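Local coordinates for pks18 (Mycobacterium tuberculosis, PDB 1TED), which probably extends medium- and long-chain aliphatic acyl-CoA starters with malonyl-CoA to make tri- and tetraketide alpha-pyrones, as a homodimeric type III polyketide synthase, at residues Pro99-Ile102 / Arg103-His107; Thr186-Val189 / Arg190-Ala194; Gly301-Ile304 / Ser305-Asp308. All blocks are in the same frame, centred on the assembly; numbering follows the deposited sequence.

Contact 1. Residues Pro99-Ile102 / Arg103-His107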
loop_
_atom_site.group_PDB
_atom_site.type_symbol
_atom_site.label_atom_id
_atom_site.label_comp_id
_atom_site.label_asym_id
_atom_site.label_seq_id
_atom_site.Cartn_x
_atom_site.Cartn_y
_atom_site.Cartn_z
ATOM N N PRO A 99 5.814 -8.551 -26.366
ATOM C CA PRO A 99 5.031 -7.474 -25.758
ATOM C C PRO A 99 3.828 -8.023 -25.000
ATOM O O PRO A 99 3.459 -9.189 -25.153
ATOM C CB PRO A 99 4.602 -6.652 -26.966
ATOM C CG PRO A 99 4.346 -7.719 -27.982
ATOM C CD PRO A 99 5.558 -8.623 -27.818
ATOM N N ALA A 100 3.232 -7.183 -24.165
ATOM C CA ALA A 100 2.039 -7.566 -23.426
ATOM C C ALA A 100 2.188 -8.743 -22.464
ATOM O O ALA A 100 1.235 -9.486 -22.254
ATOM C CB ALA A 100 0.907 -7.858 -24.428
ATOM N N THR A 101 3.361 -8.900 -21.863
ATOM C CA THR A 101 3.589 -10.002 -20.932
ATOM C C THR A 101 3.484 -9.615 -19.448
ATOM O O THR A 101 3.801 -10.422 -18.567
ATOM C CB THR A 101 4.983 -10.618 -21.157
ATOM O OG1 THR A 101 5.973 -9.576 -21.115
ATOM C CG2 THR A 101 5.040 -11.349 -22.501
ATOM N N ILE A 102 3.047 -8.391 -19.172
ATOM C CA ILE A 102 2.939 -7.925 -17.794
ATOM C C ILE A 102 2.160 -8.852 -16.844
ATOM O O ILE A 102 2.606 -9.106 -15.716
ATOM C CB ILE A 102 2.322 -6.510 -17.737
ATOM C CG1 ILE A 102 2.346 -5.984 -16.298
ATOM C CG2 ILE A 102 0.916 -6.539 -18.270
ATOM C CD1 ILE A 102 3.742 -5.888 -15.701
ATOM N N ARG A 103 1.010 -9.362 -17.288
ATOM C CA ARG A 103 0.199 -10.249 -16.444
ATOM C C ARG A 103 0.931 -11.546 -16.089
ATOM O O ARG A 103 0.847 -12.022 -14.959
ATOM C CB ARG A 103 -1.133 -10.585 -17.128
ATOM C CG ARG A 103 -2.127 -11.323 -16.224
ATOM C CD ARG A 103 -2.592 -10.453 -15.051
ATOM N NE ARG A 103 -3.400 -11.197 -14.084
ATOM C CZ ARG A 103 -4.684 -11.522 -14.244
ATOM N NH1 ARG A 103 -5.349 -11.169 -15.341
ATOM N NH2 ARG A 103 -5.304 -12.213 -13.303
ATOM N N ASP A 104 1.648 -12.119 -17.051
ATOM C CA ASP A 104 2.382 -13.351 -16.795
ATOM C C ASP A 104 3.559 -13.123 -15.869
ATOM O O ASP A 104 3.935 -14.016 -15.112
ATOM C CB ASP A 104 2.872 -13.978 -18.105
ATOM C CG ASP A 104 1.750 -14.629 -18.895
ATOM O OD1 ASP A 104 0.674 -14.891 -18.308
ATOM O OD2 ASP A 104 1.944 -14.894 -20.102
ATOM N N ARG A 105 4.136 -11.926 -15.926
ATOM C CA ARG A 105 5.278 -11.580 -15.087
ATOM C C ARG A 105 4.867 -11.395 -13.621
ATOM O O ARG A 105 5.661 -11.660 -12.712
ATOM C CB ARG A 105 5.963 -10.319 -15.633
ATOM C CG ARG A 105 6.715 -10.520 -16.964
ATOM C CD ARG A 105 7.061 -9.166 -17.585
ATOM N NE ARG A 105 7.800 -9.240 -18.843
ATOM C CZ ARG A 105 9.126 -9.274 -18.942
ATOM N NH1 ARG A 105 9.886 -9.248 -17.854
ATOM N NH2 ARG A 105 9.695 -9.299 -20.140
ATOM N N MET A 106 3.632 -10.951 -13.386
ATOM C CA MET A 106 3.133 -10.782 -12.025
ATOM C C MET A 106 2.864 -12.187 -11.459
ATOM O O MET A 106 3.010 -12.429 -10.254
ATOM C CB MET A 106 1.848 -9.955 -12.026
ATOM C CG MET A 106 1.966 -8.621 -12.751
ATOM S SD MET A 106 3.076 -7.455 -11.937
ATOM C CE MET A 106 4.689 -7.860 -12.738
ATOM N N HIS A 107 2.442 -13.108 -12.326
ATOM C CA HIS A 107 2.229 -14.487 -11.897
ATOM C C HIS A 107 3.630 -15.030 -11.629
ATOM O O HIS A 107 3.855 -15.763 -10.665
ATOM C CB HIS A 107 1.535 -15.317 -12.990
ATOM C CG HIS A 107 0.040 -15.215 -12.966
ATOM N ND1 HIS A 107 -0.716 -15.621 -11.885
ATOM C CD2 HIS A 107 -0.838 -14.729 -13.876
ATOM C CE1 HIS A 107 -1.994 -15.387 -12.129
ATOM N NE2 HIS A 107 -2.095 -14.844 -13.330
HETATM O O HOH W 1 -0.489 -8.972 -20.059
HETATM O O HOH W 2 8.236 -9.777 -22.496
#
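The first turn of helix 102-125 is closed by Thr101 at the N-cap position and Arg105 four residues on. Thr101 makes no capping bond with its side chain; its hydroxyl instead serves the arginine. Arg105 NE donates to Thr101 OG1 over 2.9 Å with an N-H...O angle of 167°, and the oxygen lies only 6° out of the guanidinium plane, at its edge. The arginine chain reaches this point by running extended from CG to NE, its CG passing 3.3 Å from Thr101 O. A water accepts from Thr101 OG1 and from Arg105 NH2, so hydroxyl and water both meet the guanidinium edge in its plane, while NH1 bonds to the carbonyl oxygens of Val207 and Ala209. With three nitrogens engaged, the guanidinium's rotation is fixed. The backbone repeats the i to i+4 link: Arg105 N donates to Thr101 O (3.1 Å), and Met106 N to Ile102 O. Beside this, Met106 folds back at its middle bonds (chi2 -67°), which brings CE to 3.7 Å from Ile102 CD1. The side chain of Arg105 lies about 7 Å from the bound myristic acid. Phe95 of helix 92-95 packs on Thr101, Asp104 and Arg105, whereas Arg103 turns to the second subunit, where it salt-bridges Glu276 and bonds to Asn269, both on the paired strands 264-269 and 272-277.

Contact 2. Residues Thr186-Val189 / Arg190-Ala194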
loop_
_atom_site.group_PDB
_atom_site.type_symbol
_atom_site.label_atom_id
_atom_site.label_comp_id
_atom_site.label_asym_id
_atom_site.label_seq_id
_atom_site.Cartn_x
_atom_site.Cartn_y
_atom_site.Cartn_z
ATOM N N THR A 186 5.084 0.258 13.739
ATOM C CA THR A 186 5.440 1.035 14.916
ATOM C C THR A 186 4.219 1.639 15.599
ATOM O O THR A 186 4.089 1.556 16.820
ATOM C CB THR A 186 6.436 2.151 14.538
ATOM O OG1 THR A 186 7.746 1.588 14.414
ATOM C CG2 THR A 186 6.461 3.229 15.581
ATOM N N ASN A 187 3.331 2.245 14.813
ATOM C CA ASN A 187 2.134 2.847 15.376
ATOM C C ASN A 187 1.222 1.760 15.953
ATOM O O ASN A 187 0.693 1.905 17.053
ATOM C CB ASN A 187 1.372 3.647 14.309
ATOM C CG ASN A 187 2.210 4.775 13.699
ATOM O OD1 ASN A 187 3.019 5.413 14.375
ATOM N ND2 ASN A 187 1.996 5.032 12.416
ATOM N N TYR A 188 1.054 0.668 15.209
ATOM C CA TYR A 188 0.197 -0.430 15.643
ATOM C C TYR A 188 0.608 -0.974 17.002
ATOM O O TYR A 188 -0.193 -1.063 17.927
ATOM C CB TYR A 188 0.227 -1.570 14.619
ATOM C CG TYR A 188 -0.512 -2.803 15.092
ATOM C CD1 TYR A 188 -1.904 -2.891 15.004
ATOM C CD2 TYR A 188 0.175 -3.855 15.692
ATOM C CE1 TYR A 188 -2.591 -3.999 15.508
ATOM C CE2 TYR A 188 -0.498 -4.962 16.197
ATOM C CZ TYR A 188 -1.876 -5.029 16.103
ATOM O OH TYR A 188 -2.526 -6.126 16.608
ATOM N N VAL A 189 1.878 -1.331 17.102
ATOM C CA VAL A 189 2.440 -1.902 18.310
ATOM C C VAL A 189 2.377 -0.970 19.523
ATOM O O VAL A 189 2.128 -1.414 20.643
ATOM C CB VAL A 189 3.886 -2.364 18.006
ATOM C CG1 VAL A 189 4.797 -2.086 19.152
ATOM C CG2 VAL A 189 3.885 -3.855 17.658
ATOM N N ARG A 190 2.582 0.324 19.308
ATOM C CA ARG A 190 2.543 1.262 20.420
ATOM C C ARG A 190 1.103 1.556 20.824
ATOM O O ARG A 190 0.836 1.940 21.961
ATOM C CB ARG A 190 3.302 2.545 20.049
ATOM C CG ARG A 190 4.787 2.263 19.730
ATOM C CD ARG A 190 5.564 3.500 19.310
ATOM N NE ARG A 190 5.664 4.468 20.396
ATOM C CZ ARG A 190 5.002 5.616 20.432
ATOM N NH1 ARG A 190 4.192 5.943 19.434
ATOM N NH2 ARG A 190 5.135 6.425 21.471
ATOM N N ALA A 191 0.175 1.358 19.897
ATOM C CA ALA A 191 -1.240 1.579 20.179
ATOM C C ALA A 191 -1.818 0.343 20.884
ATOM O O ALA A 191 -2.687 0.469 21.741
ATOM C CB ALA A 191 -1.998 1.860 18.887
ATOM N N HIS A 192 -1.335 -0.840 20.502
ATOM C CA HIS A 192 -1.755 -2.109 21.108
ATOM C C HIS A 192 -0.495 -2.831 21.611
ATOM O O HIS A 192 -0.001 -3.764 20.976
ATOM C CB HIS A 192 -2.474 -2.991 20.088
ATOM C CG HIS A 192 -3.495 -2.261 19.275
ATOM N ND1 HIS A 192 -3.226 -1.761 18.018
ATOM C CD2 HIS A 192 -4.771 -1.909 19.554
ATOM C CE1 HIS A 192 -4.290 -1.132 17.560
ATOM N NE2 HIS A 192 -5.243 -1.207 18.473
ATOM N N PRO A 193 0.032 -2.399 22.767
ATOM C CA PRO A 193 1.224 -2.888 23.478
ATOM C C PRO A 193 1.362 -4.404 23.698
ATOM O O PRO A 193 2.456 -4.889 23.982
ATOM C CB PRO A 193 1.156 -2.150 24.817
ATOM C CG PRO A 193 0.408 -0.921 24.499
ATOM C CD PRO A 193 -0.672 -1.391 23.577
ATOM N N ALA A 194 0.267 -5.148 23.606
ATOM C CA ALA A 194 0.346 -6.590 23.815
ATOM C C ALA A 194 0.574 -7.376 22.530
ATOM O O ALA A 194 0.793 -8.582 22.569
ATOM C CB ALA A 194 -0.927 -7.094 24.501
#
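Tyr188 holds CG anti to its own backbone N (chi1 173°), whereas His192 has CG beside its N (chi1 -46°), and these two settings bring the rings together at the end of the helix. The imidazole presents ND1 over one face of the phenol ring, 3.4 Å from Tyr188 CE1. With centroids 4.8 Å apart and planes inclined at 44°, the rings meet at a slant. The same ND1 makes a weak bond to Tyr188 O, and the stronger link to that carbonyl is the backbone one, from His192 N at 2.8 Å. Tyr188 O thus receives two donors from one residue, plus a weak one from Ala191 N; of the three, only the ND1 bond ties the ring itself to the backbone.

This is the C-terminal end of helix 177-191, in the N-terminal chalcone/stilbene synthase domain of the thiolase fold; His192 is the first residue to leave helical angles. Pro193 has no N-H to continue the ladder, and Val189 O is met instead by Pro193 CA, at 3.3 Å, in a CA-H...O contact. One turn back, Thr186 and Arg190 run alongside each other, Thr186 CG2 touching Arg190 CD at 3.8 Å. Their polar ends turn to other partners, Thr186 OG1 to Leu182 O and Arg190 NE to Thr31 O. Across the dimer interface, Asn187 of the second subunit packs against both Tyr188 and His192.

Contact 3. Residues Gly301-Ile304 / Ser305-Asp308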
loop_
_atom_site.group_PDB
_atom_site.type_symbol
_atom_site.label_atom_id
_atom_site.label_comp_id
_atom_site.label_asym_id
_atom_site.label_seq_id
_atom_site.Cartn_x
_atom_site.Cartn_y
_atom_site.Cartn_z
ATOM N N GLY A 301 18.484 15.729 20.224
ATOM C CA GLY A 301 19.687 16.179 20.907
ATOM C C GLY A 301 20.998 15.646 20.370
ATOM O O GLY A 301 21.950 15.442 21.130
ATOM N N LEU A 302 21.059 15.454 19.056
ATOM C CA LEU A 302 22.252 14.920 18.422
ATOM C C LEU A 302 22.667 15.694 17.179
ATOM O O LEU A 302 21.887 16.469 16.616
ATOM C CB LEU A 302 22.011 13.460 18.042
ATOM C CG LEU A 302 21.668 12.494 19.177
ATOM C CD1 LEU A 302 20.986 11.242 18.615
ATOM C CD2 LEU A 302 22.938 12.137 19.932
ATOM N N GLN A 303 23.911 15.467 16.769
ATOM C CA GLN A 303 24.500 16.077 15.579
ATOM C C GLN A 303 24.973 14.881 14.772
ATOM O O GLN A 303 24.998 13.766 15.282
ATOM C CB GLN A 303 25.744 16.895 15.905
ATOM C CG GLN A 303 25.669 17.854 17.058
ATOM C CD GLN A 303 27.062 18.325 17.429
ATOM O OE1 GLN A 303 27.871 18.621 16.549
ATOM N NE2 GLN A 303 27.353 18.390 18.723
ATOM N N ILE A 304 25.392 15.126 13.538
ATOM C CA ILE A 304 25.878 14.065 12.666
ATOM C C ILE A 304 27.129 13.350 13.205
ATOM O O ILE A 304 27.283 12.142 13.024
ATOM C CB ILE A 304 26.152 14.623 11.244
ATOM C CG1 ILE A 304 24.840 15.135 10.637
ATOM C CG2 ILE A 304 26.747 13.549 10.357
ATOM C CD1 ILE A 304 24.979 15.718 9.230
ATOM N N SER A 305 28.004 14.086 13.885
ATOM C CA SER A 305 29.239 13.517 14.440
ATOM C C SER A 305 29.039 12.543 15.604
ATOM O O SER A 305 29.959 11.812 15.967
ATOM C CB SER A 305 30.173 14.643 14.897
ATOM O OG SER A 305 29.578 15.413 15.929
ATOM N N ASP A 306 27.850 12.538 16.199
ATOM C CA ASP A 306 27.559 11.634 17.312
ATOM C C ASP A 306 27.231 10.217 16.854
ATOM O O ASP A 306 27.357 9.267 17.624
ATOM C CB ASP A 306 26.343 12.117 18.108
ATOM C CG ASP A 306 26.589 13.400 18.846
ATOM O OD1 ASP A 306 27.649 13.524 19.498
ATOM O OD2 ASP A 306 25.702 14.277 18.791
ATOM N N ILE A 307 26.815 10.079 15.602
ATOM C CA ILE A 307 26.381 8.790 15.074
ATOM C C ILE A 307 27.377 7.666 14.764
ATOM O O ILE A 307 28.365 7.871 14.071
ATOM C CB ILE A 307 25.508 9.023 13.800
ATOM C CG1 ILE A 307 24.338 9.962 14.132
ATOM C CG2 ILE A 307 25.015 7.701 13.245
ATOM C CD1 ILE A 307 23.447 9.485 15.300
ATOM N N ASP A 308 27.094 6.475 15.294
ATOM C CA ASP A 308 27.889 5.264 15.024
ATOM C C ASP A 308 26.962 4.540 14.048
ATOM O O ASP A 308 25.798 4.319 14.374
ATOM C CB ASP A 308 27.996 4.333 16.239
ATOM C CG ASP A 308 28.196 5.059 17.548
ATOM O OD1 ASP A 308 29.316 5.572 17.780
ATOM O OD2 ASP A 308 27.233 5.096 18.349
HETATM O O HOH W 3 28.956 9.906 12.645
#
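Asp306 reaches back to the backbone of Gln303 in a surface turn that links helix 281-299 to strand 310-312, the outermost strand at one end of the large mixed sheet. The evidence is a reciprocal pair of bonds. Gln303 N donates to Asp306 OD2 over 3.0 Å at an N-H...O angle of 157°, and Asp306 N returns a bond to Gln303 O at 3.2 Å. Both join residues i and i+3: in the first the side chain of Asp306 accepts from the N-H of Gln303, and in the second the N-H of Asp306 donates to the Gln303 carbonyl. The two bonds differ in approach: the carboxylate oxygen is met on its anti side, 26° out of its plane, while the Asp306 N-H arrives from above the Gln303 carbonyl plane, well off the lone-pair directions. The carboxylate comes round because Asp306 CG sits beside its own backbone N (chi1 -67°), so that OD2 also comes within 3.5 Å of Leu302 CA, and Leu302 CD2 lies 3.7 Å from the same oxygen.

Just before this turn, helix 281-299 finishes in a Schellman motif, with Gly301 at the C-prime position in a positive-phi conformation. The chain then bends into a short 3-10 turn, Ile304-Asp306, after which Ile307 N bonds weakly to Ile304 O. A water bridges the turn, donating to Ile304 O (2.8 Å) and Ile307 O (2.6 Å). Apolar side chains complete the inner side: Leu302 CD1 only grazes Ile307 CD1 at 4.5 Å, but Leu302, Ile304 and Ile307 all pack on Leu297 of helix 281-299. Ile307 also rests on Thr371 and Val373 of strand 370-378 and, like Leu302, on Leu387 of strand 382-390.

Contact 1 is mostly buried, contact 2 partly so, and contact 3 lies at the surface; all are local, at a helix start, a helix end and the turn after a helix respectively. Contacts 1 and 2 share the N-terminal domain and both touch the second subunit, yet their centres are 38 Å apart. Contact 3 belongs to the C-terminal domain, meets no other chain of the assembly, and lies across the chain's centre from contact 1. The chemistry differs with place: in contact 1 a multiply bonded guanidinium near the bound fatty acid and a charged link from Arg103 to the second subunit; in contact 2 an oblique aromatic pair at the dimer interface; in contact 3 a carboxylate-to-backbone bond.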